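Local atomic coordinates of lipoprotein (Clostridium difficile, PDB entry 4OTE), a protein that probably binds methionine outside the cell membrane for uptake, as NlpA-family substrate-binding lipoproteins do, and also binds zinc ions. Residues 120-125 and 168-173; 30-35 and 209-214; 66-69 and 73-76. All coordinates share one frame; numbering follows the deposited sequence. Where two conformers were deposited one is given.

Contact 1. Residues 120-125 and 168-173; sequences RYLESI and AAFIDT. With MSE (selenomethionine), chain C.
The carbonyl oxygen Y121 O receives two donors from the end of its own helix: S124 OG at 2.7 Å and the backbone I125 N at 3.3 Å. The hydroxyl lies 17° from the carbonyl plane, and the pair of bonds occupies this oxygen just where I125 leaves helical geometry. Alongside, R120 NH1 meets E123 OE1 at 2.7 Å in a salt bridge whose hydrogen bond is weak, bent to 126°; both side chains also reach the loop around L130. The interface itself is apolar and illustrates how one aromatic side chain can join a helix to a sheet. F170 sends its ring out from strand 168-171, CG anti to the carbonyl carbon (chi1 -85°), and the far end of the ring meets two helix side chains. L122 CG lies in the ring plane, 3.9 Å from F170 CE2, and L122 CD2 follows at 4.0 Å from that same F170 CE2. Y121 CB approaches F170 CZ obliquely, at 4.2 Å, while Y189 of strand 187-190 touches both aromatic residues. Farther along the same segment, D172 belongs to the selenomethionine pocket, with OD2 hydrogen-bonded to Y42 OH and 3.6 Å from the ligand's OXT. A helix packed on a central strand of a five-stranded mixed sheet, with a pocket residue close by, fits a lobe of the periplasmic-binding-protein fold.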
loop_
_atom_site.group_PDB
_atom_site.type_symbol
_atom_site.label_atom_id
_atom_site.label_comp_id
_atom_site.label_asym_id
_atom_site.label_seq_id
_atom_site.Cartn_x
_atom_site.Cartn_y
_atom_site.Cartn_z
ATOM N N ARG A 120 12.702 -5.629 -8.845
ATOM C CA ARG A 120 13.672 -4.537 -8.941
ATOM C C ARG A 120 14.262 -4.157 -7.584
ATOM O O ARG A 120 15.419 -3.736 -7.514
ATOM C CB ARG A 120 13.064 -3.311 -9.626
ATOM C CG ARG A 120 12.741 -3.544 -11.097
ATOM C CD ARG A 120 13.360 -2.488 -12.003
ATOM N NE ARG A 120 13.209 -2.819 -13.424
ATOM C CZ ARG A 120 14.166 -3.313 -14.215
ATOM N NH1 ARG A 120 15.392 -3.561 -13.759
ATOM N NH2 ARG A 120 13.891 -3.564 -15.491
ATOM N N TYR A 121 13.483 -4.299 -6.510
ATOM C CA TYR A 121 14.029 -4.111 -5.165
ATOM C C TYR A 121 15.122 -5.150 -4.917
ATOM O O TYR A 121 16.216 -4.812 -4.469
ATOM C CB TYR A 121 12.951 -4.223 -4.076
ATOM C CG TYR A 121 11.897 -3.126 -4.060
ATOM C CD1 TYR A 121 12.224 -1.794 -4.322
ATOM C CD2 TYR A 121 10.574 -3.421 -3.738
ATOM C CE1 TYR A 121 11.259 -0.799 -4.295
ATOM C CE2 TYR A 121 9.604 -2.434 -3.707
ATOM C CZ TYR A 121 9.948 -1.123 -3.984
ATOM O OH TYR A 121 8.975 -0.139 -3.949
ATOM N N LEU A 122 14.825 -6.409 -5.233
ATOM C CA LEU A 122 15.791 -7.495 -5.069
ATOM C C LEU A 122 17.044 -7.298 -5.933
ATOM O O LEU A 122 18.147 -7.677 -5.526
ATOM C CB LEU A 122 15.143 -8.850 -5.368
ATOM C CG LEU A 122 14.042 -9.285 -4.393
ATOM C CD1 LEU A 122 13.369 -10.559 -4.879
ATOM C CD2 LEU A 122 14.587 -9.476 -2.985
ATOM N N GLU A 123 16.871 -6.703 -7.114
ATOM C CA GLU A 123 18.002 -6.325 -7.960
ATOM C C GLU A 123 18.869 -5.269 -7.282
ATOM O O GLU A 123 20.095 -5.387 -7.258
ATOM C CB GLU A 123 17.517 -5.798 -9.315
ATOM C CG GLU A 123 18.629 -5.321 -10.241
ATOM C CD GLU A 123 18.126 -4.966 -11.626
ATOM O OE1 GLU A 123 17.075 -4.297 -11.724
ATOM O OE2 GLU A 123 18.786 -5.350 -12.619
ATOM N N SER A 124 18.231 -4.246 -6.720
ATOM C CA SER A 124 18.959 -3.123 -6.119
ATOM C C SER A 124 19.798 -3.527 -4.901
ATOM O O SER A 124 20.727 -2.812 -4.534
ATOM C CB SER A 124 17.995 -1.991 -5.746
ATOM O OG SER A 124 17.239 -2.315 -4.594
ATOM N N ILE A 125 19.471 -4.662 -4.283
ATOM C CA ILE A 125 20.289 -5.218 -3.196
ATOM C C ILE A 125 21.231 -6.337 -3.670
ATOM O O ILE A 125 21.792 -7.065 -2.852
ATOM C CB ILE A 125 19.423 -5.710 -2.010
ATOM C CG1 ILE A 125 18.520 -6.878 -2.419
ATOM C CG2 ILE A 125 18.599 -4.559 -1.454
ATOM C CD1 ILE A 125 17.707 -7.447 -1.277
ATOM N N ALA A 168 11.082 -16.109 2.572
ATOM C CA ALA A 168 10.700 -14.722 2.833
ATOM C C ALA A 168 9.520 -14.311 1.951
ATOM O O ALA A 168 9.196 -15.006 0.990
ATOM C CB ALA A 168 11.880 -13.799 2.589
ATOM N N ALA A 169 8.885 -13.184 2.278
ATOM C CA ALA A 169 7.743 -12.692 1.504
ATOM C C ALA A 169 7.598 -11.169 1.567
ATOM O O ALA A 169 7.760 -10.569 2.632
ATOM C CB ALA A 169 6.463 -13.356 1.986
ATOM N N PHE A 170 7.306 -10.558 0.419
ATOM C CA PHE A 170 6.964 -9.133 0.345
ATOM C C PHE A 170 5.484 -8.955 0.686
ATOM O O PHE A 170 4.623 -9.534 0.018
ATOM C CB PHE A 170 7.219 -8.571 -1.061
ATOM C CG PHE A 170 8.643 -8.136 -1.307
ATOM C CD1 PHE A 170 9.154 -7.006 -0.685
ATOM C CD2 PHE A 170 9.456 -8.832 -2.192
ATOM C CE1 PHE A 170 10.456 -6.593 -0.920
ATOM C CE2 PHE A 170 10.760 -8.425 -2.426
ATOM C CZ PHE A 170 11.259 -7.302 -1.794
ATOM N N ILE A 171 5.189 -8.165 1.721
ATOM C CA ILE A 171 3.808 -7.966 2.172
ATOM C C ILE A 171 3.497 -6.489 2.426
ATOM O O ILE A 171 4.197 -5.812 3.192
ATOM C CB ILE A 171 3.507 -8.771 3.458
ATOM C CG1 ILE A 171 3.921 -10.238 3.294
ATOM C CG2 ILE A 171 2.021 -8.689 3.805
ATOM C CD1 ILE A 171 3.692 -11.094 4.520
ATOM N N ASP A 172 2.438 -6.001 1.781
ATOM C CA ASP A 172 1.939 -4.649 2.018
ATOM C C ASP A 172 1.613 -4.462 3.494
ATOM O O ASP A 172 1.080 -5.365 4.139
ATOM C CB ASP A 172 0.675 -4.372 1.193
ATOM C CG ASP A 172 0.949 -4.264 -0.293
ATOM O OD1 ASP A 172 2.010 -4.740 -0.747
ATOM O OD2 ASP A 172 0.095 -3.708 -1.015
ATOM N N THR A 173 1.912 -3.283 4.020
ATOM C CA THR A 173 1.625 -2.983 5.418
ATOM C C THR A 173 0.126 -3.116 5.705
ATOM O O THR A 173 -0.257 -3.569 6.785
ATOM C CB THR A 173 2.203 -1.607 5.813
ATOM O OG1 THR A 173 3.618 -1.740 5.968
ATOM C CG2 THR A 173 1.609 -1.074 7.124
HETATM N N MSE C 301 -0.608 0.479 1.204
HETATM C CA MSE C 301 -0.268 -0.111 -0.134
HETATM C C MSE C 301 1.128 0.273 -0.484
HETATM O O MSE C 301 1.463 1.462 -0.516
HETATM O OXT MSE C 301 1.947 -0.609 -0.749
HETATM C CB MSE C 301 -1.200 0.356 -1.251
HETATM C CG MSE C 301 -0.930 -0.384 -2.564
HETATM SE SE MSE C 301 -2.013 0.371 -4.030
HETATM C CE MSE C 301 -3.744 -0.332 -3.442
#

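Contact 2. Residues 30-35 and 209-214; sequences KGYTLE and DSEKIK
Y32 and E211 are joined by the single hydrogen bond of this contact, in which Y32 OH donates to E211 OE1 at 2.9 Å. The phenol meets the oxygen from above the carboxylate plane, 48° out of it, and ring and carboxylate planes are turned 69° against each other. E211 CG stands anti to the backbone N (chi1 -175°), which carries the chain across the end of the tyrosine at about a right angle and leaves E211 CG 3.2 Å from Y32 OH. The residue that gives the hydroxyl is buried and the acid that receives it exposed.

Van der Waals contact is supplied by K212, whose extended chain also crosses the tyrosine side chain at about a right angle, K212 CG lying obliquely 3.8 Å from Y32 CE2. The polar end of this lysine is spoken for elsewhere, NZ donating to K6 O in strand 6-12, and its side chain passes close to D55, which binds zinc in a crystal structure of this protein although that ion is not bound to this chain here.

Charge adds a further element, for K5 makes a cation-pi interaction with the Y32 ring.

Just before Y32, G31 closes helix 24-29 with a Schellman motif, and the chain then enters strand 33-39 of the main sheet. Y32 therefore sits where I27 of that helix, I7 of the adjoining parallel strand 6-12 and V215 of helix 211-220 converge, covering the first turn of the last of these.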
loop_
_atom_site.group_PDB
_atom_site.type_symbol
_atom_site.label_atom_id
_atom_site.label_comp_id
_atom_site.label_asym_id
_atom_site.label_seq_id
_atom_site.Cartn_x
_atom_site.Cartn_y
_atom_site.Cartn_z
ATOM N N LYS A 30 -15.201 20.691 11.883
ATOM C CA LYS A 30 -15.470 21.365 10.611
ATOM C C LYS A 30 -16.955 21.315 10.239
ATOM O O LYS A 30 -17.337 21.752 9.150
ATOM C CB LYS A 30 -14.652 20.744 9.472
ATOM C CG LYS A 30 -13.182 20.490 9.782
ATOM C CD LYS A 30 -12.421 21.762 10.089
ATOM C CE LYS A 30 -10.966 21.456 10.406
ATOM N NZ LYS A 30 -10.232 22.652 10.909
ATOM N N GLY A 31 -17.780 20.774 11.135
ATOM C CA GLY A 31 -19.223 20.710 10.938
ATOM C C GLY A 31 -19.687 19.528 10.113
ATOM O O GLY A 31 -20.772 19.563 9.552
ATOM N N TYR A 32 -18.877 18.472 10.048
ATOM C CA TYR A 32 -19.220 17.284 9.267
ATOM C C TYR A 32 -19.161 16.025 10.114
ATOM O O TYR A 32 -18.379 15.937 11.056
ATOM C CB TYR A 32 -18.278 17.137 8.068
ATOM C CG TYR A 32 -18.546 18.130 6.967
ATOM C CD1 TYR A 32 -18.018 19.415 7.022
ATOM C CD2 TYR A 32 -19.339 17.790 5.872
ATOM C CE1 TYR A 32 -18.267 20.334 6.018
ATOM C CE2 TYR A 32 -19.591 18.702 4.861
ATOM C CZ TYR A 32 -19.053 19.970 4.940
ATOM O OH TYR A 32 -19.300 20.878 3.944
ATOM N N THR A 33 -19.990 15.051 9.764
ATOM C CA THR A 33 -19.944 13.737 10.388
ATOM C C THR A 33 -19.224 12.790 9.438
ATOM O O THR A 33 -19.456 12.830 8.232
ATOM C CB THR A 33 -21.360 13.228 10.691
ATOM O OG1 THR A 33 -21.991 14.130 11.607
ATOM C CG2 THR A 33 -21.321 11.833 11.305
ATOM N N LEU A 34 -18.333 11.963 9.975
ATOM C CA LEU A 34 -17.589 11.002 9.166
ATOM C C LEU A 34 -18.071 9.587 9.421
ATOM O O LEU A 34 -18.248 9.198 10.569
ATOM C CB LEU A 34 -16.096 11.059 9.486
ATOM C CG LEU A 34 -15.250 9.985 8.786
ATOM C CD1 LEU A 34 -15.055 10.340 7.322
ATOM C CD2 LEU A 34 -13.910 9.783 9.476
ATOM N N GLU A 35 -18.292 8.840 8.342
ATOM C CA GLU A 35 -18.504 7.405 8.426
ATOM C C GLU A 35 -17.441 6.700 7.595
ATOM O O GLU A 35 -17.251 7.013 6.423
ATOM C CB GLU A 35 -19.898 7.029 7.938
ATOM C CG GLU A 35 -21.004 7.564 8.828
ATOM C CD GLU A 35 -22.375 7.155 8.350
ATOM O OE1 GLU A 35 -22.611 5.938 8.200
ATOM O OE2 GLU A 35 -23.219 8.049 8.124
ATOM N N ASP A 209 -13.562 19.966 -6.478
ATOM C CA ASP A 209 -13.599 21.232 -5.743
ATOM C C ASP A 209 -14.689 21.280 -4.661
ATOM O O ASP A 209 -14.993 22.355 -4.144
ATOM C CB ASP A 209 -13.791 22.402 -6.725
ATOM C CG ASP A 209 -12.624 22.558 -7.705
ATOM O OD1 ASP A 209 -11.493 22.124 -7.388
ATOM O OD2 ASP A 209 -12.839 23.131 -8.798
ATOM N N SER A 210 -15.262 20.127 -4.307
ATOM C CA SER A 210 -16.332 20.075 -3.303
ATOM C C SER A 210 -15.788 20.271 -1.891
ATOM O O SER A 210 -14.628 19.956 -1.614
ATOM C CB SER A 210 -17.081 18.742 -3.374
ATOM O OG SER A 210 -16.303 17.683 -2.841
ATOM N N GLU A 211 -16.638 20.774 -1.000
ATOM C CA GLU A 211 -16.224 21.070 0.365
ATOM C C GLU A 211 -15.885 19.809 1.168
ATOM O O GLU A 211 -15.011 19.849 2.033
ATOM C CB GLU A 211 -17.280 21.899 1.106
ATOM C CG GLU A 211 -16.812 22.328 2.494
ATOM C CD GLU A 211 -17.533 23.543 3.041
ATOM O OE1 GLU A 211 -18.779 23.601 2.944
ATOM O OE2 GLU A 211 -16.847 24.436 3.585
ATOM N N LYS A 212 -16.567 18.702 0.888
ATOM C CA LYS A 212 -16.334 17.455 1.621
ATOM C C LYS A 212 -14.930 16.913 1.375
ATOM O O LYS A 212 -14.258 16.468 2.305
ATOM C CB LYS A 212 -17.381 16.404 1.252
ATOM C CG LYS A 212 -18.778 16.733 1.754
ATOM C CD LYS A 212 -19.768 15.634 1.403
ATOM C CE LYS A 212 -21.139 15.929 1.986
ATOM N NZ LYS A 212 -22.086 14.800 1.786
ATOM N N ILE A 213 -14.488 16.960 0.122
ATOM C CA ILE A 213 -13.147 16.502 -0.239
ATOM C C ILE A 213 -12.119 17.459 0.353
ATOM O O ILE A 213 -11.076 17.044 0.862
ATOM C CB ILE A 213 -12.987 16.405 -1.773
ATOM C CG1 ILE A 213 -13.919 15.324 -2.336
ATOM C CG2 ILE A 213 -11.544 16.117 -2.170
ATOM C CD1 ILE A 213 -13.718 13.945 -1.740
ATOM N N LYS A 214 -12.442 18.743 0.291
ATOM C CA LYS A 214 -11.623 19.791 0.875
ATOM C C LYS A 214 -11.443 19.598 2.383
ATOM O O LYS A 214 -10.325 19.708 2.897
ATOM C CB LYS A 214 -12.278 21.135 0.587
ATOM C CG LYS A 214 -11.449 22.348 0.923
ATOM C CD LYS A 214 -12.161 23.594 0.421
ATOM C CE LYS A 214 -12.247 24.655 1.498
ATOM N NZ LYS A 214 -10.895 25.095 1.930
#

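Contact 3. Residues 66-69 and 73-76; sequences KEAV and GYKI
V69 and G73 meet through the last turn of helix 62-72, where G73 N donates to V69 O at 2.8 Å. The bond is bent, at 137° on the hydrogen, and the donor stands 36° above the carbonyl plane, as the chain departs from the helix at G73. The glycine takes a positive phi, which turns 74-76 back alongside the helix it has just left.

Side chains then pack the returning loop against that helix. V69 uses both branches: CG1 rests 3.4 Å from Y74 O, while V69 CG2 slides past I76 CG1 at 3.8 Å. I76 turns CG1 into the slot between its backbone N and carbonyl carbon (chi1 63°), which brings that branch up to the valine. Next to this pair, the Y74 ring lies obliquely by A68, with Y74 CE2 4.1 Å from A68 CB and Y74 CD2 3.8 Å from A68 O. Y74 OH is hydrogen-bonded to E47 OE2.

Helix 44-51 packs on the turn: N46 and N50 touch Y74, L49 packs on I76, and N50 OD1 accepts a hydrogen bond from K75 N. From here the chain enters strand 76-84 of the main sheet, so the turn joins two helices to the start of that strand.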
loop_
_atom_site.group_PDB
_atom_site.type_symbol
_atom_site.label_atom_id
_atom_site.label_comp_id
_atom_site.label_asym_id
_atom_site.label_seq_id
_atom_site.Cartn_x
_atom_site.Cartn_y
_atom_site.Cartn_z
ATOM N N LYS A 66 -4.251 5.066 -11.500
ATOM C CA LYS A 66 -4.127 5.249 -12.951
ATOM C C LYS A 66 -4.321 3.937 -13.703
ATOM O O LYS A 66 -4.979 3.901 -14.745
ATOM C CB LYS A 66 -2.778 5.881 -13.320
ATOM C CG LYS A 66 -2.724 7.380 -13.075
ATOM C CD LYS A 66 -1.380 7.977 -13.462
ATOM C CE LYS A 66 -1.361 9.480 -13.224
ATOM N NZ LYS A 66 -0.012 10.084 -13.419
ATOM N N GLU A 67 -3.763 2.862 -13.164
ATOM C CA GLU A 67 -3.940 1.542 -13.749
ATOM C C GLU A 67 -5.395 1.074 -13.629
ATOM O O GLU A 67 -5.926 0.452 -14.550
ATOM C CB GLU A 67 -2.983 0.534 -13.104
ATOM C CG GLU A 67 -2.743 -0.721 -13.927
ATOM C CD GLU A 67 -2.276 -0.430 -15.351
ATOM O OE1 GLU A 67 -1.195 0.171 -15.519
ATOM O OE2 GLU A 67 -2.988 -0.807 -16.305
ATOM N N ALA A 68 -6.041 1.392 -12.508
ATOM C CA ALA A 68 -7.448 1.047 -12.301
ATOM C C ALA A 68 -8.349 1.809 -13.268
ATOM O O ALA A 68 -9.311 1.250 -13.791
ATOM C CB ALA A 68 -7.863 1.331 -10.865
ATOM N N VAL A 69 -8.032 3.084 -13.492
ATOM C CA VAL A 69 -8.775 3.917 -14.435
ATOM C C VAL A 69 -8.603 3.387 -15.861
ATOM O O VAL A 69 -9.566 3.336 -16.627
ATOM C CB VAL A 69 -8.340 5.401 -14.352
ATOM C CG1 VAL A 69 -8.943 6.224 -15.486
ATOM C CG2 VAL A 69 -8.738 6.001 -13.010
ATOM N N GLY A 73 -12.063 2.182 -16.477
ATOM C CA GLY A 73 -12.684 3.421 -16.936
ATOM C C GLY A 73 -13.380 4.195 -15.831
ATOM O O GLY A 73 -14.342 4.912 -16.092
ATOM N N TYR A 74 -12.894 4.066 -14.596
ATOM C CA TYR A 74 -13.426 4.854 -13.486
ATOM C C TYR A 74 -13.169 6.328 -13.749
ATOM O O TYR A 74 -12.115 6.692 -14.273
ATOM C CB TYR A 74 -12.755 4.494 -12.157
ATOM C CG TYR A 74 -12.916 3.064 -11.704
ATOM C CD1 TYR A 74 -14.151 2.425 -11.749
ATOM C CD2 TYR A 74 -11.829 2.358 -11.197
ATOM C CE1 TYR A 74 -14.292 1.116 -11.322
ATOM C CE2 TYR A 74 -11.961 1.053 -10.765
ATOM C CZ TYR A 74 -13.191 0.439 -10.828
ATOM O OH TYR A 74 -13.316 -0.855 -10.398
ATOM N N LYS A 75 -14.124 7.171 -13.371
ATOM C CA LYS A 75 -13.959 8.618 -13.463
ATOM C C LYS A 75 -13.504 9.151 -12.102
ATOM O O LYS A 75 -14.187 9.958 -11.472
ATOM C CB LYS A 75 -15.265 9.268 -13.923
ATOM C CG LYS A 75 -15.729 8.772 -15.287
ATOM C CD LYS A 75 -16.974 9.500 -15.767
ATOM N N ILE A 76 -12.332 8.687 -11.671
ATOM C CA ILE A 76 -11.788 9.010 -10.353
ATOM C C ILE A 76 -10.392 9.613 -10.456
ATOM O O ILE A 76 -9.755 9.564 -11.503
ATOM C CB ILE A 76 -11.767 7.779 -9.423
ATOM C CG1 ILE A 76 -10.842 6.690 -9.971
ATOM C CG2 ILE A 76 -13.182 7.249 -9.237
ATOM C CD1 ILE A 76 -10.793 5.442 -9.117
#

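From the N terminus, the chain first reaches residues 30-35, where contact 2 opens a loop that stays unclosed until 209-214. Within that span lie the other two contacts. Contact 3 closes at once, only a few residues separating its segments, and reverses the chain between helix 62-72 and strand 76-84. Contact 1 follows in series, joining helix 112-124 to strand 168-171 over 42 intervening residues. Neither crosses the other, and both nest inside contact 2. Contacts 2 and 3 belong to the parts around the seven-stranded sheet, contact 1 to the five-stranded one; contacts 1 and 2 lie on opposite sides of the chain's centre, their centres about 37 Å apart.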